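Long-range contact in protein-tyrosine-phosphatase PTP1 (Arabidopsis thaliana, PDB 6KRW), which removes phosphate from tyrosine in proteins, including the MAP kinase MPK6, and with MKP1 represses salicylic acid and camalexin biosynthesis, modulating plant defence: residues 158-170 with 181-195. Sequence-based numbering, arbitrary orientation.
Sequences REFGNISLTTKWI and NLEVNYKETEDQPMS
Strand 163-167 runs antiparallel to strand 181-186, the two axes approaching to 4.6 Å, with paired backbone bonds at Ser-164/Asn-185 and Thr-166/Glu-183 until a classic beta bulge sets both Lys-168 and Trp-169 opposite Asn-181. At the bulge, CB of Asn-181 sits over the indole face, 3.2 Å from CE2 of Trp-169. Lys-168 stretches out past the Asn-181 amide and across Glu-183, until its NZ meets OG of Ser-195 at 2.8 Å; the salt bridge to Glu-183 OE1 is long, 3.8 Å. On the other face, Ile-163 CG2 touches Val-184 CG2 at 3.5 Å. CG1 of Ile-163 lies beside the Tyr-186 ring, whose OH bonds Glu-122 of helix 117-126. Beyond the strand, Lys-187 extends back to the 160-163 turn: its NZ bonds Gly-161 O at 2.7 Å, nearly in line with the carbonyl, and forms a salt bridge with Glu-159. Asn-162, its CG swung opposite the backbone N (chi1 -162°), presents ND2 to OE1 of Glu-188 at 3.3 Å, using that oxygen's syn lone pair, amide and carboxylate nearly coplanar. With an alanine here the amide is gone, and the Glu-188 carboxylate would probably lose this N-H partner and be freer to swing. This is a bulged beta hairpin, extended by strand 158-160 through a type II' turn at one edge of the phosphatase domain's central mixed sheet, away from the active site.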
loop_
_atom_site.group_PDB
_atom_site.type_symbol
_atom_site.label_atom_id
_atom_site.label_comp_id
_atom_site.label_asym_id
_atom_site.label_seq_id
_atom_site.Cartn_x
_atom_site.Cartn_y
_atom_site.Cartn_z
ATOM N N ARG A 158 -14.658 10.376 -16.480
ATOM C CA ARG A 158 -13.731 9.368 -17.045
ATOM C C ARG A 158 -14.506 8.081 -17.308
ATOM O O ARG A 158 -15.391 7.704 -16.495
ATOM C CB ARG A 158 -12.570 9.104 -16.088
ATOM C CG ARG A 158 -11.620 10.280 -15.912
ATOM C CD ARG A 158 -10.821 10.560 -17.170
ATOM N NE ARG A 158 -9.925 9.472 -17.529
ATOM C CZ ARG A 158 -8.726 9.266 -16.990
ATOM N NH1 ARG A 158 -8.264 10.069 -16.046
ATOM N NH2 ARG A 158 -7.984 8.249 -17.397
ATOM N N GLU A 159 -14.170 7.411 -18.402
ATOM C CA GLU A 159 -14.771 6.092 -18.713
ATOM C C GLU A 159 -13.674 5.054 -18.912
ATOM O O GLU A 159 -12.630 5.366 -19.516
ATOM C CB GLU A 159 -15.643 6.186 -19.960
ATOM C CG GLU A 159 -16.910 6.971 -19.733
ATOM C CD GLU A 159 -17.969 6.635 -20.759
ATOM O OE1 GLU A 159 -19.162 6.819 -20.454
ATOM O OE2 GLU A 159 -17.584 6.149 -21.847
ATOM N N PHE A 160 -13.938 3.851 -18.414
ATOM C CA PHE A 160 -13.007 2.712 -18.579
ATOM C C PHE A 160 -13.842 1.506 -18.967
ATOM O O PHE A 160 -14.362 0.833 -18.074
ATOM C CB PHE A 160 -12.219 2.452 -17.297
ATOM C CG PHE A 160 -11.546 3.677 -16.739
ATOM C CD1 PHE A 160 -10.289 4.067 -17.184
ATOM C CD2 PHE A 160 -12.181 4.444 -15.773
ATOM C CE1 PHE A 160 -9.676 5.207 -16.668
ATOM C CE2 PHE A 160 -11.560 5.569 -15.246
ATOM C CZ PHE A 160 -10.307 5.943 -15.692
ATOM N N GLY A 161 -14.013 1.301 -20.268
ATOM C CA GLY A 161 -14.950 0.294 -20.792
ATOM C C GLY A 161 -16.320 0.477 -20.168
ATOM O O GLY A 161 -16.950 1.543 -20.399
ATOM N N ASN A 162 -16.727 -0.478 -19.337
ATOM C CA ASN A 162 -18.071 -0.515 -18.713
ATOM C C ASN A 162 -18.121 0.382 -17.470
ATOM O O ASN A 162 -19.202 0.464 -16.860
ATOM C CB ASN A 162 -18.430 -1.955 -18.345
ATOM C CG ASN A 162 -19.911 -2.152 -18.112
ATOM O OD1 ASN A 162 -20.730 -1.408 -18.645
ATOM N ND2 ASN A 162 -20.262 -3.150 -17.318
ATOM N N ILE A 163 -17.008 1.025 -17.104
ATOM C CA ILE A 163 -16.895 1.726 -15.795
ATOM C C ILE A 163 -16.848 3.240 -16.027
ATOM O O ILE A 163 -16.079 3.713 -16.898
ATOM C CB ILE A 163 -15.661 1.228 -15.027
ATOM C CG1 ILE A 163 -15.906 -0.178 -14.478
ATOM C CG2 ILE A 163 -15.275 2.202 -13.933
ATOM C CD1 ILE A 163 -14.668 -0.859 -13.919
ATOM N N SER A 164 -17.621 3.979 -15.237
ATOM C CA SER A 164 -17.560 5.464 -15.223
ATOM C C SER A 164 -17.013 5.941 -13.876
ATOM O O SER A 164 -17.365 5.365 -12.830
ATOM C CB SER A 164 -18.897 6.066 -15.520
ATOM O OG SER A 164 -19.795 5.852 -14.442
ATOM N N LEU A 165 -16.171 6.965 -13.911
ATOM C CA LEU A 165 -15.558 7.564 -12.698
ATOM C C LEU A 165 -15.869 9.059 -12.641
ATOM O O LEU A 165 -15.743 9.743 -13.666
ATOM C CB LEU A 165 -14.053 7.330 -12.759
ATOM C CG LEU A 165 -13.239 7.833 -11.572
ATOM C CD1 LEU A 165 -13.529 7.031 -10.317
ATOM C CD2 LEU A 165 -11.757 7.793 -11.895
ATOM N N THR A 166 -16.211 9.546 -11.456
ATOM C CA THR A 166 -16.554 10.966 -11.213
ATOM C C THR A 166 -15.946 11.400 -9.883
ATOM O O THR A 166 -15.949 10.635 -8.921
ATOM C CB THR A 166 -18.071 11.154 -11.260
ATOM O OG1 THR A 166 -18.452 11.180 -12.636
ATOM C CG2 THR A 166 -18.521 12.420 -10.566
ATOM N N THR A 167 -15.496 12.651 -9.836
ATOM C CA THR A 167 -14.935 13.250 -8.610
ATOM C C THR A 167 -16.020 14.039 -7.878
ATOM O O THR A 167 -16.599 14.932 -8.487
ATOM C CB THR A 167 -13.736 14.122 -8.956
ATOM O OG1 THR A 167 -12.787 13.339 -9.684
ATOM C CG2 THR A 167 -13.111 14.701 -7.710
ATOM N N LYS A 168 -16.251 13.737 -6.604
ATOM C CA LYS A 168 -17.234 14.489 -5.790
ATOM C C LYS A 168 -16.566 15.749 -5.243
ATOM O O LYS A 168 -17.217 16.768 -5.195
ATOM C CB LYS A 168 -17.802 13.621 -4.673
ATOM C CG LYS A 168 -18.472 12.348 -5.153
ATOM C CD LYS A 168 -19.278 11.659 -4.076
ATOM C CE LYS A 168 -19.425 10.178 -4.336
ATOM N NZ LYS A 168 -20.505 9.565 -3.525
ATOM N N TRP A 169 -15.310 15.651 -4.826
ATOM C CA TRP A 169 -14.524 16.820 -4.375
ATOM C C TRP A 169 -13.036 16.477 -4.324
ATOM O O TRP A 169 -12.650 15.292 -4.280
ATOM C CB TRP A 169 -15.043 17.334 -3.032
ATOM C CG TRP A 169 -15.199 16.346 -1.927
ATOM C CD1 TRP A 169 -16.366 15.840 -1.436
ATOM C CD2 TRP A 169 -14.147 15.794 -1.120
ATOM N NE1 TRP A 169 -16.114 14.988 -0.392
ATOM C CE2 TRP A 169 -14.763 14.943 -0.173
ATOM C CE3 TRP A 169 -12.753 15.923 -1.110
ATOM C CZ2 TRP A 169 -14.027 14.226 0.764
ATOM C CZ3 TRP A 169 -12.024 15.198 -0.188
ATOM C CH2 TRP A 169 -12.659 14.386 0.746
ATOM N N ILE A 170 -12.208 17.494 -4.338
ATOM C CA ILE A 170 -10.740 17.431 -4.153
ATOM C C ILE A 170 -10.391 18.401 -3.031
ATOM O O ILE A 170 -10.889 19.550 -3.060
ATOM C CB ILE A 170 -10.008 17.804 -5.451
ATOM C CG1 ILE A 170 -10.540 17.025 -6.652
ATOM C CG2 ILE A 170 -8.503 17.716 -5.299
ATOM C CD1 ILE A 170 -9.997 17.499 -7.987
ATOM N N ASN A 181 -12.348 12.554 -3.242
ATOM C CA ASN A 181 -13.550 11.713 -3.050
ATOM C C ASN A 181 -14.064 11.328 -4.435
ATOM O O ASN A 181 -14.563 12.205 -5.192
ATOM C CB ASN A 181 -14.612 12.459 -2.255
ATOM C CG ASN A 181 -15.702 11.548 -1.744
ATOM O OD1 ASN A 181 -16.506 11.035 -2.519
ATOM N ND2 ASN A 181 -15.741 11.357 -0.438
ATOM N N LEU A 182 -13.923 10.041 -4.759
ATOM C CA LEU A 182 -14.232 9.533 -6.106
ATOM C C LEU A 182 -15.487 8.679 -6.034
ATOM O O LEU A 182 -15.781 8.076 -4.985
ATOM C CB LEU A 182 -13.075 8.673 -6.614
ATOM C CG LEU A 182 -11.734 9.387 -6.762
ATOM C CD1 LEU A 182 -10.676 8.435 -7.327
ATOM C CD2 LEU A 182 -11.916 10.642 -7.607
ATOM N N GLU A 183 -16.182 8.638 -7.156
ATOM C CA GLU A 183 -17.408 7.853 -7.325
ATOM C C GLU A 183 -17.210 6.999 -8.563
ATOM O O GLU A 183 -16.957 7.559 -9.644
ATOM C CB GLU A 183 -18.585 8.796 -7.474
ATOM C CG GLU A 183 -19.843 8.142 -7.989
ATOM C CD GLU A 183 -20.984 9.130 -8.164
ATOM O OE1 GLU A 183 -21.174 9.987 -7.267
ATOM O OE2 GLU A 183 -21.661 9.059 -9.208
ATOM N N VAL A 184 -17.308 5.683 -8.391
ATOM C CA VAL A 184 -17.088 4.725 -9.499
ATOM C C VAL A 184 -18.316 3.821 -9.594
ATOM O O VAL A 184 -18.902 3.474 -8.555
ATOM C CB VAL A 184 -15.779 3.943 -9.278
ATOM C CG1 VAL A 184 -15.869 2.995 -8.091
ATOM C CG2 VAL A 184 -15.373 3.193 -10.529
ATOM N N ASN A 185 -18.692 3.460 -10.812
ATOM C CA ASN A 185 -19.805 2.501 -11.002
ATOM C C ASN A 185 -19.785 1.971 -12.432
ATOM O O ASN A 185 -19.099 2.556 -13.293
ATOM C CB ASN A 185 -21.160 3.131 -10.666
ATOM C CG ASN A 185 -21.516 4.288 -11.575
ATOM O OD1 ASN A 185 -20.941 5.372 -11.469
ATOM N ND2 ASN A 185 -22.475 4.070 -12.461
ATOM N N TYR A 186 -20.524 0.891 -12.660
ATOM C CA TYR A 186 -20.833 0.417 -14.029
ATOM C C TYR A 186 -21.930 1.296 -14.626
ATOM O O TYR A 186 -22.715 1.918 -13.884
ATOM C CB TYR A 186 -21.284 -1.040 -14.016
ATOM C CG TYR A 186 -20.301 -1.992 -13.389
ATOM C CD1 TYR A 186 -19.048 -2.201 -13.945
ATOM C CD2 TYR A 186 -20.633 -2.704 -12.248
ATOM C CE1 TYR A 186 -18.147 -3.080 -13.369
ATOM C CE2 TYR A 186 -19.747 -3.596 -11.667
ATOM C CZ TYR A 186 -18.498 -3.782 -12.228
ATOM O OH TYR A 186 -17.623 -4.657 -11.648
ATOM N N LYS A 187 -22.025 1.306 -15.948
ATOM C CA LYS A 187 -23.018 2.161 -16.644
ATOM C C LYS A 187 -24.426 1.573 -16.515
ATOM O O LYS A 187 -25.379 2.346 -16.674
ATOM C CB LYS A 187 -22.595 2.378 -18.093
ATOM C CG LYS A 187 -21.310 3.179 -18.212
ATOM C CD LYS A 187 -20.728 3.194 -19.598
ATOM C CE LYS A 187 -19.298 3.682 -19.599
ATOM N NZ LYS A 187 -18.686 3.579 -20.944
ATOM N N GLU A 188 -24.563 0.279 -16.221
ATOM C CA GLU A 188 -25.909 -0.282 -15.915
ATOM C C GLU A 188 -26.228 0.036 -14.450
ATOM O O GLU A 188 -25.659 -0.617 -13.551
ATOM C CB GLU A 188 -26.005 -1.774 -16.247
ATOM C CG GLU A 188 -25.059 -2.689 -15.479
ATOM C CD GLU A 188 -23.732 -2.966 -16.163
ATOM O OE1 GLU A 188 -23.356 -2.168 -17.055
ATOM O OE2 GLU A 188 -23.070 -3.977 -15.795
ATOM N N THR A 189 -27.093 1.019 -14.221
ATOM C CA THR A 189 -27.292 1.600 -12.870
ATOM C C THR A 189 -28.217 0.697 -12.056
ATOM O O THR A 189 -29.341 1.124 -11.733
ATOM C CB THR A 189 -27.778 3.046 -12.978
ATOM O OG1 THR A 189 -29.101 3.062 -13.514
ATOM C CG2 THR A 189 -26.862 3.877 -13.847
ATOM N N GLU A 190 -27.735 -0.501 -11.727
ATOM C CA GLU A 190 -28.468 -1.415 -10.817
ATOM C C GLU A 190 -28.541 -0.786 -9.421
ATOM O O GLU A 190 -29.653 -0.703 -8.869
ATOM C CB GLU A 190 -27.775 -2.775 -10.764
ATOM C CG GLU A 190 -28.505 -3.794 -9.910
ATOM C CD GLU A 190 -27.708 -5.053 -9.626
ATOM O OE1 GLU A 190 -26.493 -4.937 -9.379
ATOM O OE2 GLU A 190 -28.301 -6.147 -9.671
ATOM N N ASP A 191 -27.398 -0.371 -8.872
ATOM C CA ASP A 191 -27.341 0.162 -7.488
ATOM C C ASP A 191 -26.606 1.500 -7.474
ATOM O O ASP A 191 -25.990 1.866 -8.499
ATOM C CB ASP A 191 -26.659 -0.828 -6.547
ATOM C CG ASP A 191 -27.097 -2.262 -6.773
ATOM O OD1 ASP A 191 -28.320 -2.499 -6.812
ATOM O OD2 ASP A 191 -26.211 -3.126 -6.920
ATOM N N GLN A 192 -26.670 2.183 -6.330
ATOM C CA GLN A 192 -25.917 3.426 -6.042
ATOM C C GLN A 192 -24.448 3.207 -6.371
ATOM O O GLN A 192 -23.926 2.109 -6.199
ATOM C CB GLN A 192 -26.063 3.820 -4.573
ATOM C CG GLN A 192 -27.446 4.347 -4.218
ATOM C CD GLN A 192 -27.543 5.847 -4.343
ATOM O OE1 GLN A 192 -27.566 6.402 -5.441
ATOM N NE2 GLN A 192 -27.603 6.517 -3.203
ATOM N N PRO A 193 -23.733 4.251 -6.847
ATOM C CA PRO A 193 -22.312 4.101 -7.141
ATOM C C PRO A 193 -21.482 3.958 -5.860
ATOM O O PRO A 193 -21.969 4.205 -4.773
ATOM C CB PRO A 193 -21.967 5.392 -7.890
ATOM C CG PRO A 193 -22.966 6.392 -7.372
ATOM C CD PRO A 193 -24.236 5.608 -7.117
ATOM N N MET A 194 -20.226 3.566 -6.030
ATOM C CA MET A 194 -19.317 3.280 -4.902
ATOM C C MET A 194 -18.371 4.461 -4.663
ATOM O O MET A 194 -17.806 5.007 -5.633
ATOM C CB MET A 194 -18.504 2.030 -5.220
ATOM C CG MET A 194 -17.463 1.728 -4.202
ATOM S SD MET A 194 -16.724 0.138 -4.608
ATOM C CE MET A 194 -15.039 0.405 -4.080
ATOM N N SER A 195 -18.213 4.850 -3.401
ATOM C CA SER A 195 -17.333 5.974 -2.989
ATOM C C SER A 195 -15.958 5.433 -2.607
ATOM O O SER A 195 -15.880 4.501 -1.819
ATOM C CB SER A 195 -17.950 6.771 -1.870
ATOM O OG SER A 195 -19.140 7.389 -2.318
#